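Local structure of hypothetical protein (Parabacteroides merdae, 4OO3) at residues A[22-35]-A[395-408]. The protein is a putative oxidoreductase that probably binds a nicotinamide adenine dinucleotide cofactor through its Rossmann fold, its substrate and reaction being unknown. Sequence-based numbering, arbitrary orientation. Where two conformers were deposited one is given.
Sequences FHAALVQKVSYPQV and HEAHFGQVTEHFLD
F399, on helix 395-412, packs its ring against L26, V27 and H23 of the segment 22-35. Its CB lies against L26 CD2 and its CG is 3.5 Å from L26 CD2, and that methyl sits over one face of the ring in a CH-pi contact. CD1 lies against L26 CG; CE1 meets V27 CG2 at the ring's edge, 3.7 Å away. On the other flank CE2 lies over a face of the H23 imidazole, 3.5 Å from H23 CG, with the planes 44° apart, and CZ ends near H23 CB and O. A chi1 of -168°, with CG anti to the backbone N, carries the ring toward L26 and H23. Cutting this residue back to an alanine is likely to open a gap beside L26 and V27 and leave the H23 ring without the aromatic neighbour against its face. H23 NE2 shares a nearly straight hydrogen bond with H395 NE2 (3.2 Å), while H23 ND1 is hydrogen-bonded to D118 OD2. Nearby, K29 NZ forms a salt bridge with E396 OE1 (3.1 Å). Farther along, L407 CD1 rests over the Y32 ring, 3.7 Å from Y32 CG, and Q34 NE2 donates to L407 O at 3.0 Å from above the carbonyl plane; E11 also bonds this amide nitrogen. An apolar seam with polar links at both ends thus joins the Rossmann sheet's first beta-alpha connection to a late C-terminal helix, and the H23 imidazole, hydrogen-bonded at both nitrogens, is likely to turn little.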
ATOM      1  N   PHE A  22      -6.511  10.179  -5.395  1.00 31.58           N
ATOM      2  CA  PHE A  22      -7.334  10.553  -4.227  0.50 31.40           C
ATOM      3  C   PHE A  22      -6.523  10.684  -2.937  1.00 30.35           C
ATOM      4  O   PHE A  22      -6.831  11.498  -2.066  1.00 30.73           O
ATOM      5  CB  PHE A  22      -8.452   9.497  -4.052  0.50 33.25           C
ATOM      6  CG  PHE A  22      -9.268   9.632  -2.782  0.50 32.94           C
ATOM      7  CD1 PHE A  22      -9.772  10.860  -2.375  0.50 34.03           C
ATOM      8  CD2 PHE A  22      -9.577   8.507  -2.026  0.50 32.66           C
ATOM      9  CE1 PHE A  22     -10.535  10.974  -1.225  0.50 34.66           C
ATOM     10  CE2 PHE A  22     -10.344   8.611  -0.878  0.50 33.46           C
ATOM     11  CZ  PHE A  22     -10.822   9.848  -0.476  0.50 34.71           C
ATOM     12  N   HIS A  23      -5.489   9.856  -2.801  1.00 30.40           N
ATOM     13  CA  HIS A  23      -4.666   9.840  -1.578  1.00 28.94           C
ATOM     14  C   HIS A  23      -3.943  11.157  -1.302  1.00 28.32           C
ATOM     15  O   HIS A  23      -3.716  11.499  -0.142  1.00 26.73           O
ATOM     16  CB  HIS A  23      -3.662   8.688  -1.589  1.00 29.17           C
ATOM     17  CG  HIS A  23      -4.298   7.339  -1.492  1.00 30.73           C
ATOM     18  ND1 HIS A  23      -3.601   6.171  -1.704  1.00 31.41           N
ATOM     19  CD2 HIS A  23      -5.575   6.974  -1.230  1.00 33.52           C
ATOM     20  CE1 HIS A  23      -4.417   5.143  -1.564  1.00 32.29           C
ATOM     21  NE2 HIS A  23      -5.619   5.604  -1.273  1.00 35.27           N
ATOM     22  N   ALA A  24      -3.607  11.904  -2.350  1.00 27.79           N
ATOM     23  CA  ALA A  24      -3.089  13.256  -2.168  1.00 29.13           C
ATOM     24  C   ALA A  24      -4.056  14.099  -1.328  1.00 30.20           C
ATOM     25  O   ALA A  24      -3.631  14.868  -0.465  1.00 32.20           O
ATOM     26  CB  ALA A  24      -2.836  13.921  -3.514  1.00 29.43           C
ATOM     27  N   ALA A  25      -5.354  13.947  -1.575  1.00 31.42           N
ATOM     28  CA  ALA A  25      -6.367  14.674  -0.810  1.00 31.24           C
ATOM     29  C   ALA A  25      -6.676  14.002   0.521  1.00 31.13           C
ATOM     30  O   ALA A  25      -6.925  14.677   1.508  1.00 33.76           O
ATOM     31  CB  ALA A  25      -7.643  14.832  -1.625  1.00 33.25           C
ATOM     32  N   LEU A  26      -6.649  12.674   0.554  1.00 30.59           N
ATOM     33  CA  LEU A  26      -7.034  11.931   1.755  1.00 28.90           C
ATOM     34  C   LEU A  26      -6.203  12.335   2.966  1.00 28.84           C
ATOM     35  O   LEU A  26      -6.678  12.266   4.093  1.00 27.85           O
ATOM     36  CB  LEU A  26      -6.910  10.423   1.515  1.00 29.18           C
ATOM     37  CG  LEU A  26      -7.566   9.465   2.511  1.00 31.04           C
ATOM     38  CD1 LEU A  26      -8.991   9.896   2.830  1.00 32.05           C
ATOM     39  CD2 LEU A  26      -7.548   8.047   1.957  1.00 31.18           C
ATOM     40  N   VAL A  27      -4.967  12.764   2.732  1.00 28.23           N
ATOM     41  CA  VAL A  27      -4.119  13.293   3.799  1.00 30.14           C
ATOM     42  C   VAL A  27      -4.807  14.436   4.542  1.00 30.03           C
ATOM     43  O   VAL A  27      -4.625  14.597   5.749  1.00 30.89           O
ATOM     44  CB  VAL A  27      -2.763  13.794   3.240  1.00 31.91           C
ATOM     45  CG1 VAL A  27      -1.985  14.578   4.289  1.00 31.12           C
ATOM     46  CG2 VAL A  27      -1.930  12.620   2.734  1.00 32.71           C
ATOM     47  N   GLN A  28      -5.592  15.221   3.808  1.00 29.78           N
ATOM     48  CA  GLN A  28      -6.267  16.398   4.342  1.00 30.97           C
ATOM     49  C   GLN A  28      -7.738  16.152   4.688  1.00 32.83           C
ATOM     50  O   GLN A  28      -8.480  17.100   4.958  1.00 31.91           O
ATOM     51  CB  GLN A  28      -6.165  17.535   3.327  1.00 29.61           C
ATOM     52  CG  GLN A  28      -4.749  18.002   3.065  1.00 28.56           C
ATOM     53  CD  GLN A  28      -4.709  19.136   2.067  1.00 29.26           C
ATOM     54  OE1 GLN A  28      -5.393  20.155   2.233  1.00 30.94           O
ATOM     55  NE2 GLN A  28      -3.927  18.965   1.011  1.00 29.34           N
ATOM     56  N   LYS A  29      -8.155  14.888   4.683  1.00 33.47           N
ATOM     57  CA  LYS A  29      -9.524  14.502   5.047  1.00 35.07           C
ATOM     58  C   LYS A  29      -9.912  14.995   6.443  1.00 34.67           C
ATOM     59  O   LYS A  29     -11.084  15.292   6.692  1.00 33.73           O
ATOM     60  CB  LYS A  29      -9.667  12.975   4.972  1.00 37.08           C
ATOM     61  CG  LYS A  29     -11.042  12.402   5.310  1.00 41.93           C
ATOM     62  CD  LYS A  29     -11.986  12.454   4.121  1.00 44.46           C
ATOM     63  CE  LYS A  29     -13.239  11.631   4.364  1.00 50.00           C
ATOM     64  NZ  LYS A  29     -13.885  11.217   3.088  1.00 51.26           N
ATOM     65  N   VAL A  30      -8.942  15.066   7.353  1.00 35.27           N
ATOM     66  CA  VAL A  30      -9.211  15.568   8.704  1.00 40.42           C
ATOM     67  C   VAL A  30      -8.214  16.643   9.106  1.00 40.91           C
ATOM     68  O   VAL A  30      -7.099  16.702   8.582  1.00 40.46           O
ATOM     69  CB  VAL A  30      -9.232  14.436   9.766  1.00 43.30           C
ATOM     70  CG1 VAL A  30     -10.046  13.243   9.274  1.00 44.45           C
ATOM     71  CG2 VAL A  30      -7.832  13.988  10.121  1.00 40.97           C
ATOM     72  N   SER A  31      -8.624  17.467  10.063  1.00 41.17           N
ATOM     73  CA  SER A  31      -7.870  18.650  10.461  1.00 44.24           C
ATOM     74  C   SER A  31      -6.942  18.376  11.647  1.00 44.96           C
ATOM     75  O   SER A  31      -7.277  18.673  12.792  1.00 48.98           O
ATOM     76  CB  SER A  31      -8.844  19.776  10.822  1.00 46.16           C
ATOM     77  OG  SER A  31      -9.834  19.924   9.824  1.00 47.75           O
ATOM     78  N   TYR A  32      -5.764  17.834  11.371  1.00 43.34           N
ATOM     79  CA  TYR A  32      -4.762  17.608  12.423  1.00 41.51           C
ATOM     80  C   TYR A  32      -4.246  18.968  12.919  1.00 41.95           C
ATOM     81  O   TYR A  32      -3.850  19.807  12.109  1.00 41.87           O
ATOM     82  CB  TYR A  32      -3.609  16.739  11.901  1.00 41.78           C
ATOM     83  CG  TYR A  32      -4.066  15.472  11.208  1.00 39.31           C
ATOM     84  CD1 TYR A  32      -4.423  14.344  11.944  1.00 42.13           C
ATOM     85  CD2 TYR A  32      -4.160  15.408   9.820  1.00 39.66           C
ATOM     86  CE1 TYR A  32      -4.851  13.180  11.320  1.00 40.41           C
ATOM     87  CE2 TYR A  32      -4.586  14.251   9.184  1.00 39.56           C
ATOM     88  CZ  TYR A  32      -4.927  13.137   9.939  1.00 42.08           C
ATOM     89  OH  TYR A  32      -5.367  11.990   9.318  1.00 41.20           O
ATOM     90  N   PRO A  33      -4.273  19.206  14.247  1.00 40.76           N
ATOM     91  CA  PRO A  33      -3.847  20.504  14.775  1.00 42.01           C
ATOM     92  C   PRO A  33      -2.438  20.914  14.349  1.00 40.95           C
ATOM     93  O   PRO A  33      -2.179  22.103  14.163  1.00 43.99           O
ATOM     94  CB  PRO A  33      -3.897  20.308  16.298  1.00 44.93           C
ATOM     95  CG  PRO A  33      -4.825  19.173  16.521  1.00 45.11           C
ATOM     96  CD  PRO A  33      -4.679  18.280  15.320  1.00 42.47           C
ATOM     97  N   GLN A  34      -1.542  19.936  14.209  1.00 40.38           N
ATOM     98  CA  GLN A  34      -0.179  20.172  13.719  1.00 39.10           C
ATOM     99  C   GLN A  34      -0.141  20.827  12.349  1.00 37.34           C
ATOM    100  O   GLN A  34       0.814  21.528  12.027  1.00 36.94           O
ATOM    101  CB  GLN A  34       0.591  18.856  13.603  1.00 41.24           C
ATOM    102  CG  GLN A  34       1.371  18.448  14.833  1.00 44.68           C
ATOM    103  CD  GLN A  34       1.996  17.081  14.651  1.00 46.00           C
ATOM    104  OE1 GLN A  34       1.282  16.093  14.517  1.00 50.89           O
ATOM    105  NE2 GLN A  34       3.326  17.017  14.631  1.00 43.70           N
ATOM    106  N   VAL A  35      -1.152  20.568  11.527  1.00 36.64           N
ATOM    107  CA  VAL A  35      -1.098  20.977  10.131  1.00 37.34           C
ATOM    108  C   VAL A  35      -1.741  22.343   9.903  1.00 36.96           C
ATOM    109  O   VAL A  35      -2.935  22.546  10.163  1.00 39.33           O
ATOM    110  CB  VAL A  35      -1.725  19.924   9.203  1.00 35.13           C
ATOM    111  CG1 VAL A  35      -1.551  20.340   7.751  1.00 35.98           C
ATOM    112  CG2 VAL A  35      -1.063  18.572   9.433  1.00 35.66           C
ATOM    113  N   HIS A 395     -10.829   1.655   4.892  1.00 33.01           N
ATOM    114  CA  HIS A 395      -9.587   2.143   4.280  1.00 33.46           C
ATOM    115  C   HIS A 395      -9.144   3.549   4.703  1.00 33.52           C
ATOM    116  O   HIS A 395      -7.967   3.775   4.997  1.00 32.24           O
ATOM    117  CB  HIS A 395      -9.703   2.118   2.758  1.00 33.12           C
ATOM    118  CG  HIS A 395      -8.493   2.657   2.071  1.00 33.75           C
ATOM    119  ND1 HIS A 395      -7.272   2.023   2.119  1.00 33.08           N
ATOM    120  CD2 HIS A 395      -8.301   3.792   1.361  1.00 34.93           C
ATOM    121  CE1 HIS A 395      -6.382   2.734   1.455  1.00 32.49           C
ATOM    122  NE2 HIS A 395      -6.982   3.807   0.977  1.00 36.03           N
ATOM    123  N   GLU A 396     -10.073   4.496   4.707  1.00 32.36           N
ATOM    124  CA  GLU A 396      -9.736   5.879   5.028  1.00 33.26           C
ATOM    125  C   GLU A 396      -9.201   6.014   6.449  1.00 32.16           C
ATOM    126  O   GLU A 396      -8.233   6.736   6.679  1.00 32.56           O
ATOM    127  CB  GLU A 396     -10.938   6.788   4.814  1.00 35.09           C
ATOM    128  CG  GLU A 396     -11.343   6.862   3.354  1.00 37.34           C
ATOM    129  CD  GLU A 396     -12.368   7.934   3.081  1.00 40.57           C
ATOM    130  OE1 GLU A 396     -13.006   8.415   4.036  1.00 41.29           O
ATOM    131  OE2 GLU A 396     -12.530   8.290   1.899  1.00 46.06           O
ATOM    132  N   ALA A 397      -9.816   5.304   7.388  1.00 30.82           N
ATOM    133  CA  ALA A 397      -9.319   5.245   8.761  1.00 31.95           C
ATOM    134  C   ALA A 397      -7.919   4.630   8.816  1.00 30.93           C
ATOM    135  O   ALA A 397      -7.072   5.088   9.579  1.00 29.66           O
ATOM    136  CB  ALA A 397     -10.275   4.451   9.636  1.00 34.45           C
ATOM    137  N   HIS A 398      -7.670   3.609   7.994  1.00 29.69           N
ATOM    138  CA  HIS A 398      -6.330   3.015   7.919  1.00 29.00           C
ATOM    139  C   HIS A 398      -5.310   4.031   7.416  1.00 27.40           C
ATOM    140  O   HIS A 398      -4.174   4.055   7.884  1.00 24.81           O
ATOM    141  CB  HIS A 398      -6.285   1.775   7.015  1.00 27.67           C
ATOM    142  CG  HIS A 398      -7.172   0.661   7.470  1.00 30.16           C
ATOM    143  ND1 HIS A 398      -7.842  -0.164   6.593  1.00 29.81           N
ATOM    144  CD2 HIS A 398      -7.511   0.243   8.713  1.00 31.47           C
ATOM    145  CE1 HIS A 398      -8.556  -1.041   7.274  1.00 30.66           C
ATOM    146  NE2 HIS A 398      -8.370  -0.818   8.563  1.00 32.37           N
ATOM    147  N   PHE A 399      -5.724   4.846   6.450  1.00 27.71           N
ATOM    148  CA  PHE A 399      -4.865   5.867   5.855  1.00 27.60           C
ATOM    149  C   PHE A 399      -4.570   6.981   6.863  1.00 28.23           C
ATOM    150  O   PHE A 399      -3.436   7.453   6.962  1.00 29.27           O
ATOM    151  CB  PHE A 399      -5.549   6.434   4.610  1.00 29.35           C
ATOM    152  CG  PHE A 399      -4.664   7.287   3.748  1.00 28.93           C
ATOM    153  CD1 PHE A 399      -4.461   8.626   4.047  1.00 28.10           C
ATOM    154  CD2 PHE A 399      -4.072   6.760   2.609  1.00 28.22           C
ATOM    155  CE1 PHE A 399      -3.657   9.417   3.245  1.00 28.60           C
ATOM    156  CE2 PHE A 399      -3.266   7.548   1.805  1.00 29.00           C
ATOM    157  CZ  PHE A 399      -3.062   8.877   2.122  1.00 27.71           C
ATOM    158  N   GLY A 400      -5.600   7.397   7.597  1.00 28.28           N
ATOM    159  CA  GLY A 400      -5.463   8.406   8.646  1.00 27.70           C
ATOM    160  C   GLY A 400      -4.502   7.994   9.748  1.00 29.26           C
ATOM    161  O   GLY A 400      -3.764   8.827  10.264  1.00 27.71           O
ATOM    162  N   GLN A 401      -4.498   6.707  10.095  1.00 28.84           N
ATOM    163  CA  GLN A 401      -3.594   6.201  11.120  1.00 30.99           C
ATOM    164  C   GLN A 401      -2.140   6.348  10.679  1.00 30.37           C
ATOM    165  O   GLN A 401      -1.283   6.707  11.484  1.00 28.13           O
ATOM    166  CB  GLN A 401      -3.886   4.733  11.440  1.00 33.91           C
ATOM    167  CG  GLN A 401      -5.143   4.501  12.249  1.00 37.09           C
ATOM    168  CD  GLN A 401      -5.458   3.021  12.400  1.00 43.88           C
ATOM    169  OE1 GLN A 401      -4.629   2.250  12.897  1.00 47.56           O
ATOM    170  NE2 GLN A 401      -6.655   2.612  11.972  1.00 43.53           N
ATOM    171  N   VAL A 402      -1.876   6.081   9.401  1.00 28.81           N
ATOM    172  CA  VAL A 402      -0.532   6.231   8.848  1.00 28.39           C
ATOM    173  C   VAL A 402      -0.104   7.692   8.896  1.00 28.41           C
ATOM    174  O   VAL A 402       1.015   8.001   9.307  1.00 29.53           O
ATOM    175  CB  VAL A 402      -0.425   5.715   7.391  1.00 29.35           C
ATOM    176  CG1 VAL A 402       0.994   5.887   6.858  1.00 28.24           C
ATOM    177  CG2 VAL A 402      -0.833   4.250   7.307  1.00 30.36           C
ATOM    178  N   THR A 403      -0.993   8.587   8.475  1.00 29.91           N
ATOM    179  CA  THR A 403      -0.696  10.023   8.472  1.00 30.67           C
ATOM    180  C   THR A 403      -0.365  10.519   9.881  1.00 30.54           C
ATOM    181  O   THR A 403       0.616  11.237  10.070  1.00 31.71           O
ATOM    182  CB  THR A 403      -1.862  10.841   7.870  1.00 30.56           C
ATOM    183  OG1 THR A 403      -2.216  10.302   6.591  1.00 30.47           O
ATOM    184  CG2 THR A 403      -1.478  12.284   7.695  1.00 30.86           C
ATOM    185  N   GLU A 404      -1.177  10.110  10.857  1.00 32.45           N
ATOM    186  CA  GLU A 404      -0.942  10.410  12.278  1.00 34.31           C
ATOM    187  C   GLU A 404       0.389   9.868  12.768  1.00 32.45           C
ATOM    188  O   GLU A 404       1.111  10.558  13.491  1.00 31.86           O
ATOM    189  CB  GLU A 404      -2.036   9.804  13.148  1.00 38.33           C
ATOM    190  CG  GLU A 404      -3.386  10.482  13.026  1.00 44.66           C
ATOM    191  CD  GLU A 404      -4.493   9.683  13.692  1.00 51.77           C
ATOM    192  OE1 GLU A 404      -4.249   9.123  14.787  1.00 54.85           O
ATOM    193  OE2 GLU A 404      -5.602   9.607  13.113  1.00 56.15           O
ATOM    194  N   HIS A 405       0.700   8.628  12.389  1.00 33.24           N
ATOM    195  CA  HIS A 405       1.987   8.015  12.726  1.00 35.45           C
ATOM    196  C   HIS A 405       3.126   8.864  12.160  1.00 31.29           C
ATOM    197  O   HIS A 405       4.107   9.128  12.854  1.00 29.51           O
ATOM    198  CB  HIS A 405       2.052   6.558  12.227  1.00 39.67           C
ATOM    199  CG  HIS A 405       3.355   5.866  12.515  1.00 51.69           C
ATOM    200  ND1 HIS A 405       4.423   5.889  11.639  1.00 61.03           N
ATOM    201  CD2 HIS A 405       3.757   5.114  13.570  1.00 54.71           C
ATOM    202  CE1 HIS A 405       5.428   5.196  12.146  1.00 57.32           C
ATOM    203  NE2 HIS A 405       5.049   4.712  13.316  1.00 53.76           N
ATOM    204  N   PHE A 406       2.968   9.327  10.921  1.00 28.79           N
ATOM    205  CA  PHE A 406       3.971  10.172  10.265  1.00 29.21           C
ATOM    206  C   PHE A 406       4.125  11.516  10.972  1.00 30.67           C
ATOM    207  O   PHE A 406       5.244  11.955  11.238  1.00 35.15           O
ATOM    208  CB  PHE A 406       3.614  10.379   8.783  1.00 29.28           C
ATOM    209  CG  PHE A 406       4.532  11.328   8.059  1.00 31.03           C
ATOM    210  CD1 PHE A 406       5.751  10.895   7.558  1.00 29.78           C
ATOM    211  CD2 PHE A 406       4.178  12.663   7.884  1.00 31.90           C
ATOM    212  CE1 PHE A 406       6.592  11.770   6.892  1.00 30.76           C
ATOM    213  CE2 PHE A 406       5.019  13.540   7.225  1.00 31.12           C
ATOM    214  CZ  PHE A 406       6.228  13.093   6.725  1.00 30.54           C
ATOM    215  N   LEU A 407       3.009  12.161  11.294  1.00 30.99           N
ATOM    216  CA  LEU A 407       3.048  13.441  12.012  1.00 32.97           C
ATOM    217  C   LEU A 407       3.660  13.335  13.415  1.00 35.18           C
ATOM    218  O   LEU A 407       4.285  14.282  13.887  1.00 36.65           O
ATOM    219  CB  LEU A 407       1.647  14.054  12.101  1.00 32.08           C
ATOM    220  CG  LEU A 407       1.020  14.495  10.779  1.00 32.08           C
ATOM    221  CD1 LEU A 407      -0.452  14.817  10.977  1.00 32.97           C
ATOM    222  CD2 LEU A 407       1.758  15.690  10.192  1.00 31.97           C
ATOM    223  N   ASP A 408       3.466  12.200  14.083  1.00 37.52           N
ATOM    224  CA  ASP A 408       4.147  11.932  15.361  1.00 39.52           C
ATOM    225  C   ASP A 408       5.641  11.838  15.160  1.00 39.84           C
ATOM    226  O   ASP A 408       6.417  12.491  15.853  1.00 38.83           O
ATOM    227  CB  ASP A 408       3.684  10.607  15.984  1.00 43.54           C
ATOM    228  CG  ASP A 408       2.582  10.786  16.987  1.00 49.63           C
ATOM    229  OD1 ASP A 408       2.684  11.707  17.822  1.00 59.38           O
ATOM    230  OD2 ASP A 408       1.622   9.992  16.955  1.00 53.04           O
TER